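Local coordinates for protein meta cleavage compound hydrolase (Janthinobacterium, PDB 1J1I) that hydrolyses a carbon-carbon bond of the meta-cleavage compound formed during carbazole degradation, releasing anthranilate, as a serine hydrolase of the alpha/beta-hydrolase fold, at residues A15-R19 with Y30-G34; G46-E52 with R185-A189; R91-H96 with T119-V123; K107-N113 with V131-M137; S139-V143 with L211-P215. All coordinates share one frame; numbering follows the deposited sequence.

In the fold
Contacts 1 and 4 belong to the same mixed sheet. Contact 1 is its antiparallel, partly exposed hairpin at one edge, and contact 4 is a buried parallel pair in its interior that runs up to the probable nucleophile. Contact 3, also buried, packs two helices by apolar contact; its helix 114-126 lies against the strands of contact 4. Contact 2, buried as well, joins the loop after strand 38-42 to helix 179-190 through close backbone packing, a stacked carboxylate and one water, and meets contact 1 where Tyr16 bonds Glu52. Contact 5 lies at the surface, where two loops share one direct hydrogen bond and two waters, and its Tyr213 reaches contact 3.

Contact 1 (A15-R19 with Y30-G34). Unlike the reference sequence in segment 15-19: Tyr16 (reference Phe).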
# COMPACT_ATOMS: atom_id res chain seq x y z
N ALA A 15 -18.17 5.72 -21.33
CA ALA A 15 -17.04 5.36 -20.42
C ALA A 15 -16.62 3.91 -20.62
O ALA A 15 -15.46 3.55 -20.39
CB ALA A 15 -17.46 5.59 -18.97
N TYR A 16 -17.56 3.08 -21.04
CA TYR A 16 -17.32 1.66 -21.28
C TYR A 16 -18.51 1.10 -22.03
O TYR A 16 -19.59 1.69 -22.02
CB TYR A 16 -17.13 0.92 -19.95
CG TYR A 16 -18.19 1.26 -18.91
CD1 TYR A 16 -19.48 0.74 -19.00
CD2 TYR A 16 -17.89 2.13 -17.86
CE1 TYR A 16 -20.45 1.08 -18.06
CE2 TYR A 16 -18.86 2.47 -16.92
CZ TYR A 16 -20.14 1.95 -17.02
OH TYR A 16 -21.09 2.28 -16.09
N VAL A 17 -18.31 -0.04 -22.69
CA VAL A 17 -19.40 -0.66 -23.44
C VAL A 17 -19.75 -2.02 -22.86
O VAL A 17 -18.90 -2.71 -22.30
CB VAL A 17 -19.01 -0.84 -24.93
CG1 VAL A 17 -20.20 -1.38 -25.70
CG2 VAL A 17 -18.55 0.49 -25.51
N GLU A 18 -21.02 -2.40 -22.98
CA GLU A 18 -21.49 -3.68 -22.46
C GLU A 18 -21.40 -4.73 -23.56
O GLU A 18 -21.82 -4.50 -24.70
CB GLU A 18 -22.93 -3.55 -21.97
CG GLU A 18 -23.48 -4.81 -21.35
CD GLU A 18 -24.93 -4.66 -20.97
OE1 GLU A 18 -25.76 -4.48 -21.89
OE2 GLU A 18 -25.24 -4.72 -19.77
N ARG A 19 -20.87 -5.90 -23.20
CA ARG A 19 -20.69 -7.00 -24.15
C ARG A 19 -21.12 -8.32 -23.53
O ARG A 19 -21.26 -8.43 -22.31
CB ARG A 19 -19.21 -7.10 -24.53
CG ARG A 19 -18.85 -6.77 -25.96
CD ARG A 19 -18.92 -5.29 -26.27
NE ARG A 19 -18.04 -4.96 -27.39
CZ ARG A 19 -18.06 -3.80 -28.05
NH1 ARG A 19 -18.92 -2.85 -27.72
NH2 ARG A 19 -17.22 -3.60 -29.05
N TYR A 30 -20.16 -8.54 -19.59
CA TYR A 30 -19.03 -7.80 -19.09
C TYR A 30 -19.03 -6.37 -19.61
O TYR A 30 -19.72 -6.05 -20.58
CB TYR A 30 -17.69 -8.48 -19.45
CG TYR A 30 -17.38 -8.64 -20.93
CD1 TYR A 30 -17.96 -9.66 -21.69
CD2 TYR A 30 -16.45 -7.80 -21.55
CE1 TYR A 30 -17.61 -9.85 -23.03
CE2 TYR A 30 -16.09 -7.98 -22.89
CZ TYR A 30 -16.68 -9.01 -23.62
OH TYR A 30 -16.31 -9.21 -24.94
N LEU A 31 -18.26 -5.52 -18.94
CA LEU A 31 -18.11 -4.12 -19.32
C LEU A 31 -16.68 -3.99 -19.81
O LEU A 31 -15.76 -4.55 -19.20
CB LEU A 31 -18.33 -3.22 -18.10
CG LEU A 31 -19.74 -2.77 -17.71
CD1 LEU A 31 -20.78 -3.82 -18.03
CD2 LEU A 31 -19.73 -2.42 -16.23
N GLU A 32 -16.47 -3.27 -20.90
CA GLU A 32 -15.13 -3.11 -21.43
C GLU A 32 -14.78 -1.67 -21.77
O GLU A 32 -15.62 -0.91 -22.25
CB GLU A 32 -14.93 -4.00 -22.65
CG GLU A 32 -13.65 -3.73 -23.41
CD GLU A 32 -13.38 -4.75 -24.49
OE1 GLU A 32 -14.36 -5.33 -25.01
OE2 GLU A 32 -12.20 -4.97 -24.83
N ALA A 33 -13.52 -1.32 -21.52
CA ALA A 33 -12.99 0.01 -21.79
C ALA A 33 -11.47 -0.03 -21.77
O ALA A 33 -10.87 -0.79 -21.01
CB ALA A 33 -13.49 1.00 -20.74
N GLY A 34 -10.84 0.78 -22.62
CA GLY A 34 -9.39 0.82 -22.64
C GLY A 34 -8.67 -0.13 -23.57
O GLY A 34 -9.27 -0.99 -24.20
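Arg19 and Tyr30 meet with the aliphatic root of the arginine lying over one face of the phenol. CB of Arg19 sits 3.6 Å from the ring centroid of Tyr30, a CH-pi contact displaced toward the hydroxyl end, and CG follows toward OH. Beyond CG the arginine chain leads away from the ring. Tyr30 is placed for this by its first torsion: with chi1 at 62°, CG stands between the backbone N and the carbonyl carbon, and the ring faces CB of Arg19. Replacing Tyr30 by alanine would probably leave CB and CG of Arg19 without their aromatic partner and open a gap toward Phe98, which meets this ring edge-to-face.

On the other face of the hairpin, Tyr16 and Leu31 run side by side in the same direction. CD1 of Tyr16 touches CG of Leu31 at 3.7 Å, while CD2 of Leu31 lies over a ring face; the hydroxyl of Tyr16 continues to Glu52. Nearby, CB of Tyr16 packs on CB of Ala33 at 3.7 Å. Glu32, on the Arg19 side, has its salt bridge with Arg67.

Two pairs of backbone bonds, Val17 with Glu32 and Arg19 with Tyr30, fix the register, with Glu18 and Leu31 forming the non-hydrogen-bonded pair between them. This antiparallel beta hairpin supplies the first two strands of the alpha/beta-hydrolase fold, with 17-23 the outermost strand on this side of the sheet.

Contact 2 (G46-E52 with R185-A189)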
# COMPACT_ATOMS: atom_id res chain seq x y z
N GLY A 46 -23.60 -10.29 -2.56
CA GLY A 46 -24.66 -9.40 -2.13
C GLY A 46 -25.73 -9.29 -3.19
O GLY A 46 -25.43 -9.34 -4.39
N ALA A 47 -26.97 -9.13 -2.75
CA ALA A 47 -28.09 -9.02 -3.67
C ALA A 47 -27.95 -7.79 -4.55
O ALA A 47 -27.72 -6.69 -4.06
CB ALA A 47 -29.40 -8.97 -2.88
N GLY A 48 -28.08 -7.98 -5.86
CA GLY A 48 -27.98 -6.86 -6.78
C GLY A 48 -26.57 -6.42 -7.10
O GLY A 48 -26.37 -5.42 -7.78
N ALA A 49 -25.57 -7.15 -6.60
CA ALA A 49 -24.19 -6.79 -6.87
C ALA A 49 -23.81 -7.21 -8.28
O ALA A 49 -24.09 -8.33 -8.71
CB ALA A 49 -23.26 -7.45 -5.86
N GLU A 50 -23.20 -6.28 -9.01
CA GLU A 50 -22.76 -6.54 -10.38
C GLU A 50 -21.69 -5.54 -10.80
O GLU A 50 -21.36 -4.62 -10.05
CB GLU A 50 -23.96 -6.55 -11.35
CG GLU A 50 -24.91 -5.37 -11.24
CD GLU A 50 -24.32 -4.09 -11.77
OE1 GLU A 50 -23.99 -4.04 -12.98
OE2 GLU A 50 -24.17 -3.13 -10.98
N SER A 51 -21.17 -5.71 -12.01
CA SER A 51 -20.08 -4.88 -12.52
C SER A 51 -20.22 -3.36 -12.57
O SER A 51 -19.30 -2.65 -12.20
CB SER A 51 -19.67 -5.40 -13.90
OG SER A 51 -19.25 -6.75 -13.82
N GLU A 52 -21.36 -2.86 -13.04
CA GLU A 52 -21.53 -1.42 -13.15
C GLU A 52 -21.51 -0.73 -11.79
O GLU A 52 -20.76 0.23 -11.58
CB GLU A 52 -22.82 -1.10 -13.91
CG GLU A 52 -23.02 0.37 -14.25
CD GLU A 52 -24.08 0.57 -15.32
OE1 GLU A 52 -25.19 0.01 -15.18
OE2 GLU A 52 -23.79 1.27 -16.31
N ARG A 185 -28.70 -0.75 -7.81
CA ARG A 185 -28.44 -2.00 -7.12
C ARG A 185 -29.73 -2.69 -6.70
O ARG A 185 -29.86 -3.91 -6.79
CB ARG A 185 -27.55 -1.77 -5.88
CG ARG A 185 -27.39 -3.00 -5.00
CD ARG A 185 -26.49 -2.74 -3.79
NE ARG A 185 -25.07 -2.91 -4.11
CZ ARG A 185 -24.33 -3.94 -3.71
NH1 ARG A 185 -24.86 -4.90 -2.98
NH2 ARG A 185 -23.06 -4.00 -4.07
N TYR A 186 -30.69 -1.90 -6.23
CA TYR A 186 -31.97 -2.45 -5.81
C TYR A 186 -32.70 -3.07 -6.99
O TYR A 186 -33.34 -4.12 -6.86
CB TYR A 186 -32.85 -1.35 -5.19
CG TYR A 186 -34.16 -1.87 -4.66
CD1 TYR A 186 -34.19 -2.86 -3.68
CD2 TYR A 186 -35.38 -1.38 -5.14
CE1 TYR A 186 -35.39 -3.36 -3.20
CE2 TYR A 186 -36.59 -1.87 -4.66
CZ TYR A 186 -36.58 -2.87 -3.69
OH TYR A 186 -37.77 -3.37 -3.21
N THR A 187 -32.61 -2.43 -8.15
CA THR A 187 -33.25 -2.94 -9.36
C THR A 187 -32.69 -4.32 -9.71
O THR A 187 -33.45 -5.23 -10.05
CB THR A 187 -33.06 -1.98 -10.55
OG1 THR A 187 -33.73 -0.74 -10.28
CG2 THR A 187 -33.61 -2.59 -11.83
N TYR A 188 -31.37 -4.47 -9.63
CA TYR A 188 -30.75 -5.76 -9.94
C TYR A 188 -31.12 -6.82 -8.91
O TYR A 188 -31.35 -7.98 -9.25
CB TYR A 188 -29.22 -5.64 -9.98
CG TYR A 188 -28.66 -5.05 -11.25
CD1 TYR A 188 -28.06 -3.79 -11.26
CD2 TYR A 188 -28.68 -5.78 -12.44
CE1 TYR A 188 -27.50 -3.27 -12.43
CE2 TYR A 188 -28.12 -5.26 -13.61
CZ TYR A 188 -27.54 -4.01 -13.60
OH TYR A 188 -26.98 -3.50 -14.75
N ALA A 189 -31.19 -6.41 -7.64
CA ALA A 189 -31.51 -7.32 -6.55
C ALA A 189 -32.96 -7.80 -6.54
O ALA A 189 -33.26 -8.86 -6.00
CB ALA A 189 -31.18 -6.66 -5.21
O HOH W 1 -26.88 -6.00 -1.57
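Glu50 lays its carboxylate flat on the ring of Tyr188, the two planes only 5° apart. A chi1 of 49° puts CG between the backbone N and the carbonyl carbon, and the chain bends at chi2 (72°). CG then stands over the middle of the ring, 3.5 Å from the centroid of Tyr188, and CD of Glu50 lies 3.3 Å from CE1 of Tyr188. The same conformation returns OE1 of Glu50 to the backbone, where it accepts from N of Glu52 at 2.9 Å, the donor coming from above the carboxylate plane. Glu50 thereby caps the start of helix 51-55. Arg29 adds a salt bridge to OE1, and OE2 accepts from Gly53 N, which together hold the carboxylate in place.

Arg185 leaves its helix extended as far as CD and turns at chi3, which carries the guanidinium past the loop with one face toward CA of Ala49. A water in the guanidinium plane accepts from NH1 of Arg185 at 2.7 Å and donates to O of Ala47.

Between these side chains, CA of Gly48 makes a CA-H...O contact of 3.5 Å with O of Arg185. A CB on Gly48 would strike the helix. Ala47 and Ala189 touch through their CB atoms. The type II turn 46-49 thus seats helix 179-190, part of the helical insertion after strand 131-137, consistent with the cap of this hydrolase family. Between side chains, Ala49 lies about 7 Å from Ser114 and Arg185 about 9 Å from His261, both probably catalytic.

Contact 3 (R91-H96 with T119-V123); sequences RIRHLH and TGLGV
Helix 114-126, which begins at Ser114, the probable nucleophile of what appears to be a nucleophile elbow (Gly112, Ser114, Gly116), packs here against helix 88-101. The segment axes are 8.7 Å apart at closest approach and cross at -70°. Ile92 and Val123 slide past each other in opposite directions, their CG2 methyls 3.9 Å apart. The other branch of Ile92 points its CD1 at Gly122, meeting CA at 3.8 Å, and a CB on that glycine would collide with the methyl. A glycine in place of Ile92 would probably open a gap over Gly122 and leave Val123 CG2 with less apolar cover.

Leu95 crosses Val123 at about a right angle. With CG anti to the backbone N (chi1 175°) and chi2 near 54°, CD2 of Leu95 comes within 3.5 Å of Val123 CG2, a tight carbon pair. Thr119 turns its methyl to the neighbouring helix, CG2 lying 3.5 Å from O of Arg91, while OG1 bonds to Met115 O and Gln88 NE2.

Leu95 also rests on Met71 of strand 67-71. Val123 reaches Val131 of strand 131-137, and Ile92 touches Tyr213 in the loop before helix 215-218.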
# COMPACT_ATOMS: atom_id res chain seq x y z
N ARG A 91 -18.19 -21.10 -9.53
CA ARG A 91 -17.82 -19.72 -9.87
C ARG A 91 -16.38 -19.67 -10.37
O ARG A 91 -16.05 -18.91 -11.28
CB ARG A 91 -17.98 -18.79 -8.66
CG ARG A 91 -19.41 -18.32 -8.40
CD ARG A 91 -19.46 -17.35 -7.21
NE ARG A 91 -19.19 -18.04 -5.95
CZ ARG A 91 -20.09 -18.74 -5.28
NH1 ARG A 91 -21.33 -18.85 -5.73
NH2 ARG A 91 -19.75 -19.35 -4.15
N ILE A 92 -15.51 -20.48 -9.77
CA ILE A 92 -14.11 -20.53 -10.19
C ILE A 92 -14.04 -21.03 -11.63
O ILE A 92 -13.35 -20.43 -12.47
CB ILE A 92 -13.28 -21.45 -9.27
CG1 ILE A 92 -13.17 -20.82 -7.88
CG2 ILE A 92 -11.89 -21.69 -9.88
CD1 ILE A 92 -12.55 -21.73 -6.83
N ARG A 93 -14.74 -22.12 -11.91
CA ARG A 93 -14.75 -22.69 -13.25
C ARG A 93 -15.29 -21.67 -14.25
O ARG A 93 -14.77 -21.54 -15.36
CB ARG A 93 -15.63 -23.94 -13.31
CG ARG A 93 -15.64 -24.62 -14.67
CD ARG A 93 -16.84 -25.54 -14.83
NE ARG A 93 -16.94 -26.51 -13.74
CZ ARG A 93 -17.96 -27.35 -13.57
NH1 ARG A 93 -17.96 -28.20 -12.55
NH2 ARG A 93 -18.98 -27.34 -14.42
N HIS A 94 -16.33 -20.95 -13.84
CA HIS A 94 -16.92 -19.95 -14.72
C HIS A 94 -15.89 -18.88 -15.10
O HIS A 94 -15.76 -18.54 -16.28
CB HIS A 94 -18.13 -19.27 -14.07
CG HIS A 94 -18.64 -18.10 -14.84
ND1 HIS A 94 -18.59 -16.81 -14.36
CD2 HIS A 94 -19.19 -18.01 -16.08
CE1 HIS A 94 -19.08 -15.98 -15.27
NE2 HIS A 94 -19.45 -16.69 -16.32
N LEU A 95 -15.18 -18.35 -14.11
CA LEU A 95 -14.18 -17.33 -14.37
C LEU A 95 -13.11 -17.90 -15.30
O LEU A 95 -12.63 -17.22 -16.21
CB LEU A 95 -13.56 -16.84 -13.06
CG LEU A 95 -12.40 -15.84 -13.15
CD1 LEU A 95 -12.83 -14.63 -13.99
CD2 LEU A 95 -12.00 -15.38 -11.74
N HIS A 96 -12.74 -19.16 -15.07
CA HIS A 96 -11.75 -19.82 -15.92
C HIS A 96 -12.24 -19.85 -17.36
O HIS A 96 -11.50 -19.51 -18.29
CB HIS A 96 -11.50 -21.25 -15.41
CG HIS A 96 -10.88 -22.17 -16.42
ND1 HIS A 96 -11.62 -22.77 -17.43
CD2 HIS A 96 -9.61 -22.59 -16.59
CE1 HIS A 96 -10.82 -23.52 -18.16
NE2 HIS A 96 -9.59 -23.43 -17.67
N THR A 119 -13.06 -15.74 -5.66
CA THR A 119 -13.11 -16.43 -6.94
C THR A 119 -11.83 -16.19 -7.75
O THR A 119 -11.33 -17.11 -8.40
CB THR A 119 -14.36 -15.99 -7.74
OG1 THR A 119 -15.54 -16.27 -6.97
CG2 THR A 119 -14.46 -16.75 -9.06
N GLY A 120 -11.29 -14.98 -7.69
CA GLY A 120 -10.05 -14.68 -8.39
C GLY A 120 -8.92 -15.48 -7.75
O GLY A 120 -8.02 -15.99 -8.44
N LEU A 121 -8.97 -15.60 -6.43
CA LEU A 121 -7.97 -16.34 -5.68
C LEU A 121 -8.01 -17.80 -6.10
O LEU A 121 -6.97 -18.43 -6.32
CB LEU A 121 -8.23 -16.20 -4.17
CG LEU A 121 -7.12 -16.66 -3.21
CD1 LEU A 121 -7.39 -16.09 -1.82
CD2 LEU A 121 -7.05 -18.18 -3.15
N GLY A 122 -9.22 -18.34 -6.23
CA GLY A 122 -9.38 -19.73 -6.63
C GLY A 122 -8.76 -20.00 -7.99
O GLY A 122 -8.05 -20.99 -8.18
N VAL A 123 -9.02 -19.11 -8.95
CA VAL A 123 -8.47 -19.25 -10.29
C VAL A 123 -6.94 -19.12 -10.24
O VAL A 123 -6.22 -19.77 -10.99
CB VAL A 123 -9.05 -18.18 -11.26
CG1 VAL A 123 -8.25 -18.15 -12.55
CG2 VAL A 123 -10.52 -18.50 -11.56

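Contact 4 (K107-N113 with V131-M137)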
# COMPACT_ATOMS: atom_id res chain seq x y z
N LYS A 107 -1.46 -13.69 -20.38
CA LYS A 107 -2.04 -13.73 -19.04
C LYS A 107 -2.86 -12.48 -18.77
O LYS A 107 -2.74 -11.48 -19.49
CB LYS A 107 -0.93 -13.86 -17.99
CG LYS A 107 -0.14 -15.15 -18.10
CD LYS A 107 0.96 -15.23 -17.07
CE LYS A 107 1.65 -16.59 -17.13
NZ LYS A 107 2.69 -16.72 -16.07
N VAL A 108 -3.68 -12.53 -17.73
CA VAL A 108 -4.51 -11.39 -17.36
C VAL A 108 -4.39 -11.13 -15.86
O VAL A 108 -4.07 -12.04 -15.08
CB VAL A 108 -6.00 -11.65 -17.67
CG1 VAL A 108 -6.20 -11.90 -19.15
CG2 VAL A 108 -6.51 -12.83 -16.85
N SER A 109 -4.65 -9.89 -15.46
CA SER A 109 -4.61 -9.53 -14.05
C SER A 109 -6.03 -9.66 -13.55
O SER A 109 -6.98 -9.42 -14.30
CB SER A 109 -4.13 -8.08 -13.88
OG SER A 109 -2.82 -7.91 -14.39
N ILE A 110 -6.20 -10.06 -12.29
CA ILE A 110 -7.53 -10.22 -11.73
C ILE A 110 -7.68 -9.39 -10.46
O ILE A 110 -6.85 -9.47 -9.55
CB ILE A 110 -7.84 -11.70 -11.41
CG1 ILE A 110 -7.70 -12.54 -12.68
CG2 ILE A 110 -9.25 -11.81 -10.80
CD1 ILE A 110 -7.93 -14.03 -12.45
N VAL A 111 -8.75 -8.60 -10.42
CA VAL A 111 -9.06 -7.72 -9.29
C VAL A 111 -10.45 -8.08 -8.78
O VAL A 111 -11.43 -7.95 -9.51
CB VAL A 111 -9.07 -6.24 -9.72
CG1 VAL A 111 -9.29 -5.35 -8.50
CG2 VAL A 111 -7.75 -5.89 -10.42
N GLY A 112 -10.54 -8.50 -7.52
CA GLY A 112 -11.83 -8.87 -6.98
C GLY A 112 -12.13 -8.41 -5.57
O GLY A 112 -11.24 -8.35 -4.72
N ASN A 113 -13.39 -8.09 -5.33
CA ASN A 113 -13.87 -7.65 -4.02
C ASN A 113 -14.65 -8.79 -3.38
O ASN A 113 -15.42 -9.46 -4.06
CB ASN A 113 -14.77 -6.42 -4.19
CG ASN A 113 -15.45 -6.02 -2.89
OD1 ASN A 113 -16.56 -6.46 -2.60
ND2 ASN A 113 -14.77 -5.19 -2.10
N VAL A 131 -3.07 -16.39 -15.15
CA VAL A 131 -2.96 -15.17 -14.35
C VAL A 131 -1.58 -14.57 -14.18
O VAL A 131 -0.61 -15.27 -13.90
CB VAL A 131 -3.55 -15.42 -12.95
CG1 VAL A 131 -3.71 -14.11 -12.19
CG2 VAL A 131 -4.89 -16.14 -13.08
N ASN A 132 -1.52 -13.24 -14.33
CA ASN A 132 -0.28 -12.47 -14.19
C ASN A 132 -0.18 -11.80 -12.81
O ASN A 132 0.90 -11.75 -12.22
CB ASN A 132 -0.24 -11.38 -15.27
CG ASN A 132 0.88 -10.39 -15.05
OD1 ASN A 132 2.06 -10.74 -15.15
ND2 ASN A 132 0.51 -9.15 -14.74
N ALA A 133 -1.29 -11.29 -12.31
CA ALA A 133 -1.33 -10.61 -11.01
C ALA A 133 -2.72 -10.72 -10.41
O ALA A 133 -3.71 -10.86 -11.13
CB ALA A 133 -0.95 -9.14 -11.16
N LEU A 134 -2.79 -10.63 -9.08
CA LEU A 134 -4.05 -10.74 -8.35
C LEU A 134 -4.21 -9.63 -7.31
O LEU A 134 -3.27 -9.32 -6.57
CB LEU A 134 -4.12 -12.09 -7.63
CG LEU A 134 -5.31 -12.34 -6.70
CD1 LEU A 134 -6.59 -12.48 -7.52
CD2 LEU A 134 -5.06 -13.60 -5.88
N VAL A 135 -5.40 -9.05 -7.25
CA VAL A 135 -5.68 -8.00 -6.27
C VAL A 135 -6.87 -8.47 -5.44
O VAL A 135 -7.95 -8.70 -5.97
CB VAL A 135 -6.05 -6.66 -6.95
CG1 VAL A 135 -6.43 -5.61 -5.90
CG2 VAL A 135 -4.87 -6.17 -7.79
N LEU A 136 -6.65 -8.64 -4.14
CA LEU A 136 -7.70 -9.09 -3.24
C LEU A 136 -8.11 -7.88 -2.42
O LEU A 136 -7.31 -7.31 -1.69
CB LEU A 136 -7.17 -10.21 -2.34
CG LEU A 136 -6.64 -11.43 -3.09
CD1 LEU A 136 -5.92 -12.35 -2.12
CD2 LEU A 136 -7.80 -12.16 -3.78
N MET A 137 -9.37 -7.50 -2.55
CA MET A 137 -9.88 -6.32 -1.87
C MET A 137 -11.02 -6.71 -0.93
O MET A 137 -12.11 -7.04 -1.39
CB MET A 137 -10.37 -5.32 -2.92
CG MET A 137 -10.75 -3.95 -2.40
SD MET A 137 -12.28 -3.37 -3.15
CE MET A 137 -12.00 -3.70 -4.91
O HOH W 2 1.26 -17.29 -13.51
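Asn113 and Met137 both send CG anti to the backbone N (chi1 172° and -172°); the bend at chi2 of the methionine (-137°) brings SD to the amide, and chi3 then turns CE toward CB of Asn113. ND2 of Asn113 donates a weak hydrogen bond to SD of Met137 at 3.3 Å, the two chains meeting obliquely, while CE of Met137 comes to rest against CB of Asn113. The amide nitrogen has a stronger partner in the backbone O of His261, a probable catalytic residue; Asn113 itself directly precedes Ser114, the probable nucleophile.

Val111 and Val135 also have CG1 anti to the backbone N, and lie side by side pointing the same way. CG1 of Val111 rests 3.8 Å from CB of Val135, and the CG2 methyls face one another. On the opposite face, CD1 of Ile110 crosses to CG2 of Val131 at 3.8 Å, and CD1 of Leu134 leans back toward O and CB of Ile110.

The backbones run almost parallel. Ile110 and Gly112 each donate and accept, bonding to Ala133 and Val135, and to Val135 and Met137. Before them, N of Asn132 approaches O of Val108 at 2.9 Å from above the carbonyl plane. The chain turns a corner at Asn132, and the buried N of Ala133 has no partner. At the exposed end a water links NZ of Lys107 to O of Val131.

Helix 114-126 connects these neighbouring parallel strands in a beta-alpha-beta unit and packs on the face with Val131, Leu134 and Leu136. Helix 268-281 covers Val111, Val135 and Met137, and strands 38-42 and 225-230 continue the sheet.

Contact 5 (S139-V143 with L211-P215); sequences SAGLV and LFYDP
Phe212 presents one face of its ring to Val143. CB of Phe212 touches two neighbours, Val143 CG2 and, at 3.5 Å, O of Gly141. CG of Phe212 comes next, 3.4 Å from CG2 of Val143, which lies over this inner part of the ring. CD2 and CD1 also contact this methyl, CD2 of Phe212 at 3.6 Å from Val143 CG2, whereas the outer ring carbons lead away from the 139-143 segment. With chi1 at 65°, CG stands between the backbone N and the carbonyl carbon, and the side chain runs alongside Val143 in the same direction.

One direct hydrogen bond ties the loops: N of Tyr213 gives to O of Gly141 at 2.7 Å. Two waters extend it. The first accepts from N of Gly141 and lies at 2.8 Å from O of Leu211; the second accepts from N of Val143 and donates to O of Tyr213 at 2.7 Å. At the backbone angles of Gly141 a CB would run into the carbonyl O of Ala140. The other apolar touches are looser, such as CB of Ala140 with CD1 of Leu211 at 4.1 Å.

Ala140 also bonds through its backbone to Ser114, the probable nucleophile. Around the loops, Leu142 packs on helix 238-247, Leu211 and Tyr213 rest on helices 88-101 and 114-126, and the hydroxyl of Tyr213 bonds to Ala118 O. Asp214 caps helix 215-218.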
# COMPACT_ATOMS: atom_id res chain seq x y z
N SER A 139 -11.35 -9.20 0.34
CA SER A 139 -11.64 -10.53 -0.17
C SER A 139 -12.06 -11.59 0.84
O SER A 139 -11.52 -11.70 1.94
CB SER A 139 -10.44 -11.07 -0.94
OG SER A 139 -10.69 -12.39 -1.40
N ALA A 140 -13.04 -12.39 0.42
CA ALA A 140 -13.52 -13.49 1.22
C ALA A 140 -12.47 -14.60 1.03
O ALA A 140 -11.61 -14.49 0.14
CB ALA A 140 -14.87 -13.95 0.70
N GLY A 141 -12.52 -15.64 1.85
CA GLY A 141 -11.57 -16.73 1.72
C GLY A 141 -11.03 -17.21 3.04
O GLY A 141 -10.72 -18.39 3.22
N LEU A 142 -10.91 -16.28 3.98
CA LEU A 142 -10.41 -16.63 5.30
C LEU A 142 -11.52 -16.49 6.33
O LEU A 142 -12.28 -15.52 6.32
CB LEU A 142 -9.24 -15.72 5.71
CG LEU A 142 -7.85 -16.11 5.22
CD1 LEU A 142 -6.83 -15.02 5.54
CD2 LEU A 142 -7.45 -17.42 5.87
N VAL A 143 -11.60 -17.48 7.21
CA VAL A 143 -12.58 -17.49 8.26
C VAL A 143 -12.15 -16.60 9.41
O VAL A 143 -12.96 -16.29 10.28
CB VAL A 143 -12.77 -18.91 8.87
CG1 VAL A 143 -13.82 -18.87 10.00
CG2 VAL A 143 -13.17 -19.91 7.82
N LEU A 211 -18.04 -18.76 3.20
CA LEU A 211 -17.26 -18.88 1.97
C LEU A 211 -15.79 -18.76 2.37
O LEU A 211 -15.31 -17.66 2.64
CB LEU A 211 -17.63 -17.74 1.01
CG LEU A 211 -17.28 -17.86 -0.48
CD1 LEU A 211 -17.51 -16.50 -1.13
CD2 LEU A 211 -15.84 -18.29 -0.68
N PHE A 212 -15.07 -19.88 2.39
CA PHE A 212 -13.68 -19.83 2.80
C PHE A 212 -12.83 -20.93 2.20
O PHE A 212 -13.33 -21.88 1.60
CB PHE A 212 -13.61 -19.93 4.33
CG PHE A 212 -14.09 -21.25 4.86
CD1 PHE A 212 -13.26 -22.37 4.84
CD2 PHE A 212 -15.39 -21.39 5.33
CE1 PHE A 212 -13.72 -23.61 5.27
CE2 PHE A 212 -15.86 -22.63 5.77
CZ PHE A 212 -15.02 -23.74 5.74
N TYR A 213 -11.52 -20.79 2.39
CA TYR A 213 -10.54 -21.77 1.93
C TYR A 213 -9.67 -22.06 3.14
O TYR A 213 -9.58 -21.24 4.06
CB TYR A 213 -9.65 -21.19 0.83
CG TYR A 213 -10.37 -20.77 -0.42
CD1 TYR A 213 -10.26 -19.47 -0.90
CD2 TYR A 213 -11.13 -21.68 -1.16
CE1 TYR A 213 -10.88 -19.08 -2.08
CE2 TYR A 213 -11.75 -21.30 -2.35
CZ TYR A 213 -11.62 -20.00 -2.80
OH TYR A 213 -12.21 -19.61 -3.98
N ASP A 214 -9.03 -23.22 3.15
CA ASP A 214 -8.15 -23.53 4.26
C ASP A 214 -6.93 -22.64 4.05
O ASP A 214 -6.58 -22.32 2.91
CB ASP A 214 -7.70 -24.99 4.20
CG ASP A 214 -6.94 -25.40 5.44
OD1 ASP A 214 -7.59 -25.85 6.41
OD2 ASP A 214 -5.70 -25.25 5.46
N PRO A 215 -6.27 -22.22 5.13
CA PRO A 215 -5.10 -21.38 4.94
C PRO A 215 -4.07 -22.05 4.01
O PRO A 215 -3.32 -21.37 3.31
CB PRO A 215 -4.58 -21.20 6.36
CG PRO A 215 -5.86 -21.13 7.15
CD PRO A 215 -6.66 -22.27 6.55
O HOH W 3 -14.27 -15.44 3.96
O HOH W 4 -10.24 -20.04 6.43